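Local coordinates for protein MFP2B (Ascaris suum, PDB 2BJR) that probably enhances the polymerization of major sperm protein that powers the amoeboid crawling of nematode sperm, and binds a zinc ion, at residues G326-D329 with R334-I337; A315-D320 with K344-P349; Q228-W233 with P239-I244. One frame throughout, in Å; residues are numbered along the deposited sequence.

Following the chain from the N terminus, contact 3 (228-233 with 239-244) closes first, the short loop of a hairpin in a curled antiparallel sheet. The chain then passes into a second curled antiparallel sheet, where contact 2 opens at 315-320. Inside its loop lies contact 1 (326-329 with 334-337), the pairing of the two middle strands of a meander whose outer strands, 313-319 and 342-347, meet through side chains when contact 2 closes at 344-349. Contacts 1 and 2 therefore nest, and contact 3 stands in series before both. K327 of contact 1 packs on V240 and M241 of contact 3, joining the two sheets; contacts 2 and 3 do not touch.

Contact 1: G326-D329 with R334-I337; sequences GKAD and RATI
The side chains of K327 and T336 run side by side, pointing the same way from two antiparallel strands of a beta hairpin. T336 OG1 touches the last carbon of the lysine, CE, at 3.3 Å. A bend at the end of the K327 chain (chi4 78°) turns NZ along its own strand, toward R334, which extends from the same face of the sheet. There the two cationic groups approach to 4.4 Å, NZ to NH1, bridged by a water to one side of the line between them: it accepts from K327 NZ at 2.8 Å and from R334 NH1 at 3.0 Å, in the guanidinium plane. T336 sets its methyl CG2 against one guanidinium face near the rim, while OG1 bonds to E343 on the next strand. Threonine suits this place because its two branches serve both purposes.

On the other face A328 and A335 form a non-hydrogen-bonded pair, their methyls 3.8 Å apart; such small side chains let the backbones come close, A328 packing on A315 and A335 on L317. G326 lies where I337 CG2 and T336 O close in on the side from which a side chain would start. The backbones are joined at K327 and T336 and at D329 and R334 by reciprocal bonds, K327 N to T336 O being nearly straight (169°). D329 turns its carboxylate to N332 in the hairpin loop.

Because the water offers oxygen to both cations, it probably softens their repulsion, and the nearby carboxylate of E343 would be expected to favour the lysine's charge.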
loop_
_atom_site.group_PDB
_atom_site.type_symbol
_atom_site.label_atom_id
_atom_site.label_comp_id
_atom_site.label_asym_id
_atom_site.label_seq_id
_atom_site.Cartn_x
_atom_site.Cartn_y
_atom_site.Cartn_z
ATOM N N GLY A 326 -13.513 12.977 -2.938
ATOM C CA GLY A 326 -13.457 12.392 -1.599
ATOM C C GLY A 326 -13.654 10.883 -1.635
ATOM O O GLY A 326 -12.993 10.167 -2.378
ATOM N N LYS A 327 -14.505 10.369 -0.776
ATOM C CA LYS A 327 -14.569 8.912 -0.615
ATOM C C LYS A 327 -16.029 8.444 -0.561
ATOM O O LYS A 327 -16.910 9.227 -0.222
ATOM C CB LYS A 327 -13.775 8.515 0.646
ATOM C CG LYS A 327 -14.511 8.869 2.003
ATOM C CD LYS A 327 -13.566 8.710 3.210
ATOM C CE LYS A 327 -14.282 9.041 4.540
ATOM N NZ LYS A 327 -15.168 7.888 4.991
ATOM N N ALA A 328 -16.278 7.160 -0.824
ATOM C CA ALA A 328 -17.631 6.581 -0.665
ATOM C C ALA A 328 -17.513 5.139 -0.239
ATOM O O ALA A 328 -16.521 4.446 -0.546
ATOM C CB ALA A 328 -18.429 6.656 -1.977
ATOM N N ASP A 329 -18.548 4.728 0.480
ATOM C CA ASP A 329 -18.831 3.351 0.797
ATOM C C ASP A 329 -20.063 2.989 -0.030
ATOM O O ASP A 329 -21.171 3.431 0.275
ATOM C CB ASP A 329 -19.153 3.261 2.264
ATOM C CG ASP A 329 -19.438 1.832 2.727
ATOM O OD1 ASP A 329 -19.838 0.989 1.916
ATOM O OD2 ASP A 329 -19.206 1.479 3.914
ATOM N N ARG A 334 -22.913 5.798 1.378
ATOM C CA ARG A 334 -22.431 6.979 2.076
ATOM C C ARG A 334 -21.260 7.548 1.273
ATOM O O ARG A 334 -20.531 6.783 0.636
ATOM C CB ARG A 334 -21.933 6.539 3.436
ATOM C CG ARG A 334 -21.662 7.625 4.427
ATOM C CD ARG A 334 -21.584 7.088 5.874
ATOM N NE ARG A 334 -21.427 8.161 6.821
ATOM C CZ ARG A 334 -20.264 8.598 7.275
ATOM N NH1 ARG A 334 -19.134 8.095 6.810
ATOM N NH2 ARG A 334 -20.242 9.604 8.126
ATOM N N ALA A 335 -21.109 8.852 1.287
ATOM C CA ALA A 335 -19.973 9.506 0.632
ATOM C C ALA A 335 -19.667 10.799 1.346
ATOM O O ALA A 335 -20.577 11.544 1.786
ATOM C CB ALA A 335 -20.302 9.771 -0.847
ATOM N N THR A 336 -18.376 11.086 1.481
ATOM C CA THR A 336 -17.942 12.292 2.179
ATOM C C THR A 336 -16.692 12.962 1.607
ATOM O O THR A 336 -15.976 12.373 0.808
ATOM C CB THR A 336 -17.708 12.011 3.691
ATOM O OG1 THR A 336 -16.396 11.512 3.936
ATOM C CG2 THR A 336 -18.575 10.900 4.242
ATOM N N ILE A 337 -16.497 14.222 2.004
ATOM C CA ILE A 337 -15.296 14.973 1.691
ATOM C C ILE A 337 -14.860 15.699 2.954
ATOM O O ILE A 337 -15.683 15.939 3.865
ATOM C CB ILE A 337 -15.540 16.018 0.598
ATOM C CG1 ILE A 337 -16.767 16.902 0.925
ATOM C CG2 ILE A 337 -15.670 15.380 -0.720
ATOM C CD1 ILE A 337 -16.856 18.170 0.048
HETATM O O HOH W 1 -16.337 9.092 7.263
#

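Contact 2: A315-D320 with K344-P349; sequences AVLIVD and KVLVGP
K344 and V319 meet at one end of a contact between the outer strands of a four-stranded antiparallel meander, strands 313-319, 322-329, 334-339 and 342-347. The meander curls so strongly that its first and last strands turn one side of themselves toward each other: their short axes pass 9.4 Å apart at 96°. No backbone hydrogen bond joins them, and the gap is bridged mainly by side chains.

K344 comes first. Its CB points toward the opposing strand, and a bend at chi2 (62°) carries the aliphatic part past V319, CE lying 4.4 Å from CG1. A lysine suits this exposed position at the edge of the contact, since its methylenes can brush a valine while the ammonium group stays in water. NZ is 6.3 Å from D320 OD1, too far for a salt bridge; a water spans the distance, donating to OD1 at 3.0 Å and accepting only weakly from NZ.

V345, next in order, points the other way, to the face where its CG1 rests against R334. Alternation along the strand then returns L346 to the inner side, where it makes the closest apolar contact. Its branched end slides past that of L317, the two chains running in opposite directions, and CD1 also comes near the backbone oxygen of I318. Leucine fits here because its fork reaches across where the backbones are well apart; A335 and I337 lie against L317, and V351 against L346. Each leucine offers the methyl that stands anti to its own CA, so that L317 CD2 and L346 CD1 touch at 3.9 Å.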
loop_
_atom_site.group_PDB
_atom_site.type_symbol
_atom_site.label_atom_id
_atom_site.label_comp_id
_atom_site.label_asym_id
_atom_site.label_seq_id
_atom_site.Cartn_x
_atom_site.Cartn_y
_atom_site.Cartn_z
ATOM N N ALA A 315 -14.274 8.714 -4.886
ATOM C CA ALA A 315 -15.535 9.202 -5.461
ATOM C C ALA A 315 -15.512 10.707 -5.545
ATOM O O ALA A 315 -15.084 11.383 -4.622
ATOM C CB ALA A 315 -16.685 8.759 -4.628
ATOM N N VAL A 316 -15.970 11.233 -6.673
ATOM C CA VAL A 316 -16.216 12.639 -6.812
ATOM C C VAL A 316 -17.674 12.868 -6.405
ATOM O O VAL A 316 -18.591 12.244 -6.963
ATOM C CB VAL A 316 -16.018 13.064 -8.280
ATOM C CG1 VAL A 316 -16.347 14.509 -8.458
ATOM C CG2 VAL A 316 -14.592 12.775 -8.741
ATOM N N LEU A 317 -17.873 13.749 -5.439
ATOM C CA LEU A 317 -19.178 14.167 -4.959
ATOM C C LEU A 317 -19.591 15.441 -5.675
ATOM O O LEU A 317 -18.739 16.223 -6.091
ATOM C CB LEU A 317 -19.120 14.486 -3.462
ATOM C CG LEU A 317 -19.144 13.310 -2.486
ATOM C CD1 LEU A 317 -17.918 12.472 -2.656
ATOM C CD2 LEU A 317 -19.296 13.813 -1.065
ATOM N N ILE A 318 -20.901 15.640 -5.800
ATOM C CA ILE A 318 -21.457 16.912 -6.236
ATOM C C ILE A 318 -22.015 17.643 -5.022
ATOM O O ILE A 318 -22.974 17.180 -4.417
ATOM C CB ILE A 318 -22.599 16.697 -7.261
ATOM C CG1 ILE A 318 -22.124 15.864 -8.442
ATOM C CG2 ILE A 318 -23.163 18.032 -7.718
ATOM C CD1 ILE A 318 -20.923 16.424 -9.166
ATOM N N VAL A 319 -21.388 18.752 -4.660
ATOM C CA VAL A 319 -21.710 19.537 -3.480
ATOM C C VAL A 319 -21.863 20.999 -3.906
ATOM O O VAL A 319 -20.930 21.602 -4.465
ATOM C CB VAL A 319 -20.569 19.441 -2.440
ATOM C CG1 VAL A 319 -20.807 20.402 -1.229
ATOM C CG2 VAL A 319 -20.430 18.062 -1.978
ATOM N N ASP A 320 -23.041 21.576 -3.671
ATOM C CA ASP A 320 -23.284 22.959 -4.060
ATOM C C ASP A 320 -23.130 23.073 -5.577
ATOM O O ASP A 320 -22.633 24.064 -6.079
ATOM C CB ASP A 320 -22.290 23.918 -3.360
ATOM C CG ASP A 320 -22.527 24.047 -1.841
ATOM O OD1 ASP A 320 -23.618 23.643 -1.355
ATOM O OD2 ASP A 320 -21.658 24.546 -1.063
ATOM N N LYS A 344 -18.055 16.804 5.242
ATOM C CA LYS A 344 -19.393 16.907 4.661
ATOM C C LYS A 344 -19.847 15.519 4.222
ATOM O O LYS A 344 -19.165 14.833 3.442
ATOM C CB LYS A 344 -19.387 17.898 3.520
ATOM C CG LYS A 344 -20.632 17.943 2.633
ATOM C CD LYS A 344 -21.909 18.339 3.353
ATOM C CE LYS A 344 -22.935 18.925 2.365
ATOM N NZ LYS A 344 -24.266 19.196 3.013
ATOM N N VAL A 345 -21.017 15.116 4.699
ATOM C CA VAL A 345 -21.508 13.774 4.527
ATOM C C VAL A 345 -22.820 13.691 3.707
ATOM O O VAL A 345 -23.796 14.365 4.028
ATOM C CB VAL A 345 -21.764 13.116 5.928
ATOM C CG1 VAL A 345 -22.267 11.709 5.799
ATOM C CG2 VAL A 345 -20.512 13.214 6.852
ATOM N N LEU A 346 -22.824 12.825 2.692
ATOM C CA LEU A 346 -24.004 12.446 1.925
ATOM C C LEU A 346 -24.386 10.995 2.181
ATOM O O LEU A 346 -23.537 10.151 2.312
ATOM C CB LEU A 346 -23.755 12.646 0.412
ATOM C CG LEU A 346 -23.212 13.977 -0.051
ATOM C CD1 LEU A 346 -23.178 13.966 -1.587
ATOM C CD2 LEU A 346 -24.039 15.111 0.425
ATOM N N VAL A 347 -25.684 10.709 2.266
ATOM C CA VAL A 347 -26.172 9.354 2.421
ATOM C C VAL A 347 -27.385 9.089 1.537
ATOM O O VAL A 347 -28.111 10.026 1.160
ATOM C CB VAL A 347 -26.635 9.031 3.876
ATOM C CG1 VAL A 347 -25.472 9.150 4.823
ATOM C CG2 VAL A 347 -27.803 9.987 4.335
ATOM N N GLY A 348 -27.594 7.801 1.294
ATOM C CA GLY A 348 -28.786 7.284 0.638
ATOM C C GLY A 348 -28.853 7.795 -0.775
ATOM O O GLY A 348 -27.854 7.774 -1.467
ATOM N N PRO A 349 -30.009 8.319 -1.189
ATOM C CA PRO A 349 -30.175 8.792 -2.574
ATOM C C PRO A 349 -29.234 9.950 -2.933
ATOM O O PRO A 349 -28.918 10.170 -4.113
ATOM C CB PRO A 349 -31.639 9.299 -2.637
ATOM C CG PRO A 349 -32.292 8.934 -1.357
ATOM C CD PRO A 349 -31.217 8.517 -0.360
HETATM O O HOH W 2 -24.057 21.862 1.029
#

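Contact 3: Q228-W233 with P239-I244; sequences QYVALW and PVMGRI
I244 O takes a hydrogen bond from Y229 N at 2.9 Å, the donor lying in the carbonyl plane, and two C-H groups close in from the same side: the CA-H of Q228, with CA 3.3 Å from I244 O, and the edge of the tyrosine ring, which through CD1 comes up with the oxygen in its plane. I244 N returns a bond to Y229 O, completing the hydrogen-bonded pair.

The isoleucine side chain is shared out along this face. With CG1 between its backbone N and carbonyl carbon (chi1 59°), that branch packs on Y229 CB at 3.8 Å, while CG2 reaches diagonally to A231 CB at 3.7 Å. A231, whose small methyl leaves room for that branch, faces G242, which adds no side chain. A231 N approaches G242 O from well above the carbonyl plane, whereas G242 N bonds to A231 O at 2.9 Å.

These strands, 229-235 and 238-247, make a beta hairpin, and the 132° between their short axes records a strong twist. On the face opposite the A231 methyl, L232 extends CD1 over the V240 backbone to touch P239 CB. L232 CD1 also lies 4.0 Å from M241 SE, the selenium of a selenomethionine whose bent chain nears V230 too. Q228 runs alongside R243, its OE1 3.5 Å from R243 CD, with amide and guanidinium planes 47° apart. The long polar chains suit positions where each end finds partners: Q228 bonds to N225 O and L325 N, and R243 forms a salt bridge with E224.

At the far end W233 and V240 exchange two backbone bonds; the indole leads away from V240, stacking with F255 and donating through NE1 to I266 O.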
loop_
_atom_site.group_PDB
_atom_site.type_symbol
_atom_site.label_atom_id
_atom_site.label_comp_id
_atom_site.label_asym_id
_atom_site.label_seq_id
_atom_site.Cartn_x
_atom_site.Cartn_y
_atom_site.Cartn_z
ATOM N N GLN A 228 -7.264 17.341 -9.051
ATOM C CA GLN A 228 -7.272 16.578 -7.817
ATOM C C GLN A 228 -7.057 15.120 -8.153
ATOM O O GLN A 228 -7.598 14.640 -9.118
ATOM C CB GLN A 228 -8.617 16.753 -7.146
ATOM C CG GLN A 228 -8.884 18.136 -6.634
ATOM C CD GLN A 228 -10.347 18.399 -6.273
ATOM O OE1 GLN A 228 -11.094 17.480 -5.884
ATOM N NE2 GLN A 228 -10.757 19.646 -6.387
ATOM N N TYR A 229 -6.269 14.418 -7.354
ATOM C CA TYR A 229 -5.873 13.072 -7.654
ATOM C C TYR A 229 -6.105 12.169 -6.454
ATOM O O TYR A 229 -6.170 12.630 -5.336
ATOM C CB TYR A 229 -4.412 12.999 -8.031
ATOM C CG TYR A 229 -4.012 13.923 -9.193
ATOM C CD1 TYR A 229 -3.767 15.291 -8.965
ATOM C CD2 TYR A 229 -3.884 13.434 -10.476
ATOM C CE1 TYR A 229 -3.363 16.133 -9.990
ATOM C CE2 TYR A 229 -3.532 14.298 -11.523
ATOM C CZ TYR A 229 -3.229 15.634 -11.234
ATOM O OH TYR A 229 -2.872 16.505 -12.234
ATOM N N VAL A 230 -6.307 10.883 -6.726
ATOM C CA VAL A 230 -6.667 9.922 -5.689
ATOM C C VAL A 230 -5.504 9.561 -4.752
ATOM O O VAL A 230 -4.424 9.196 -5.196
ATOM C CB VAL A 230 -7.148 8.640 -6.355
ATOM C CG1 VAL A 230 -7.450 7.535 -5.251
ATOM C CG2 VAL A 230 -8.408 8.908 -7.158
ATOM N N ALA A 231 -5.763 9.628 -3.456
ATOM C CA ALA A 231 -4.788 9.243 -2.435
ATOM C C ALA A 231 -5.540 8.564 -1.312
ATOM O O ALA A 231 -6.753 8.790 -1.136
ATOM C CB ALA A 231 -4.081 10.469 -1.939
ATOM N N LEU A 232 -4.797 7.742 -0.554
ATOM C CA LEU A 232 -5.258 6.993 0.586
ATOM C C LEU A 232 -4.452 7.329 1.820
ATOM O O LEU A 232 -3.237 7.467 1.759
ATOM C CB LEU A 232 -5.107 5.525 0.301
ATOM C CG LEU A 232 -5.335 4.475 1.386
ATOM C CD1 LEU A 232 -6.782 4.413 1.704
ATOM C CD2 LEU A 232 -4.752 3.130 0.967
ATOM N N TRP A 233 -5.168 7.508 2.921
ATOM C CA TRP A 233 -4.599 7.760 4.232
ATOM C C TRP A 233 -5.313 6.786 5.195
ATOM O O TRP A 233 -6.224 6.056 4.789
ATOM C CB TRP A 233 -4.968 9.153 4.605
ATOM C CG TRP A 233 -4.189 9.822 5.631
ATOM C CD1 TRP A 233 -2.858 9.776 5.805
ATOM C CD2 TRP A 233 -4.701 10.712 6.610
ATOM N NE1 TRP A 233 -2.481 10.613 6.829
ATOM C CE2 TRP A 233 -3.604 11.191 7.355
ATOM C CE3 TRP A 233 -5.979 11.198 6.912
ATOM C CZ2 TRP A 233 -3.741 12.139 8.372
ATOM C CZ3 TRP A 233 -6.121 12.134 7.942
ATOM C CH2 TRP A 233 -5.007 12.584 8.667
ATOM N N PRO A 239 -9.331 2.982 6.395
ATOM C CA PRO A 239 -8.884 3.594 5.133
ATOM C C PRO A 239 -9.703 4.802 4.759
ATOM O O PRO A 239 -10.942 4.804 4.891
ATOM C CB PRO A 239 -9.065 2.466 4.128
ATOM C CG PRO A 239 -10.198 1.668 4.653
ATOM C CD PRO A 239 -10.073 1.736 6.138
ATOM N N VAL A 240 -9.019 5.886 4.394
ATOM C CA VAL A 240 -9.639 7.141 4.026
ATOM C C VAL A 240 -9.136 7.548 2.641
ATOM O O VAL A 240 -7.952 7.866 2.473
ATOM C CB VAL A 240 -9.246 8.234 5.007
ATOM C CG1 VAL A 240 -10.028 9.518 4.773
ATOM C CG2 VAL A 240 -9.440 7.715 6.428
HETATM N N MSE A 241 -10.048 7.552 1.668
HETATM C CA MSE A 241 -9.714 8.102 0.367
HETATM C C MSE A 241 -9.929 9.606 0.398
HETATM O O MSE A 241 -10.790 10.141 1.048
HETATM C CB MSE A 241 -10.520 7.503 -0.781
HETATM C CG MSE A 241 -10.363 6.070 -0.970
HETATM SE SE MSE A 241 -8.666 5.544 -1.685
HETATM C CE MSE A 241 -9.104 3.683 -1.747
ATOM N N GLY A 242 -9.048 10.304 -0.271
ATOM C CA GLY A 242 -9.167 11.706 -0.353
ATOM C C GLY A 242 -8.425 12.228 -1.557
ATOM O O GLY A 242 -8.227 11.512 -2.535
ATOM N N ARG A 243 -8.055 13.505 -1.495
ATOM C CA ARG A 243 -7.503 14.194 -2.650
ATOM C C ARG A 243 -6.137 14.790 -2.413
ATOM O O ARG A 243 -5.862 15.294 -1.320
ATOM C CB ARG A 243 -8.483 15.273 -3.083
ATOM C CG ARG A 243 -8.668 16.479 -2.198
ATOM C CD ARG A 243 -9.739 17.439 -2.711
ATOM N NE ARG A 243 -9.988 18.556 -1.793
ATOM C CZ ARG A 243 -10.789 18.480 -0.728
ATOM N NH1 ARG A 243 -11.427 17.349 -0.448
ATOM N NH2 ARG A 243 -10.959 19.513 0.066
ATOM N N ILE A 244 -5.270 14.708 -3.424
ATOM C CA ILE A 244 -4.047 15.498 -3.481
ATOM C C ILE A 244 -4.033 16.454 -4.668
ATOM O O ILE A 244 -4.770 16.273 -5.634
ATOM C CB ILE A 244 -2.791 14.662 -3.490
ATOM C CG1 ILE A 244 -2.784 13.723 -4.686
ATOM C CG2 ILE A 244 -2.659 13.902 -2.176
ATOM C CD1 ILE A 244 -1.430 13.071 -4.982
#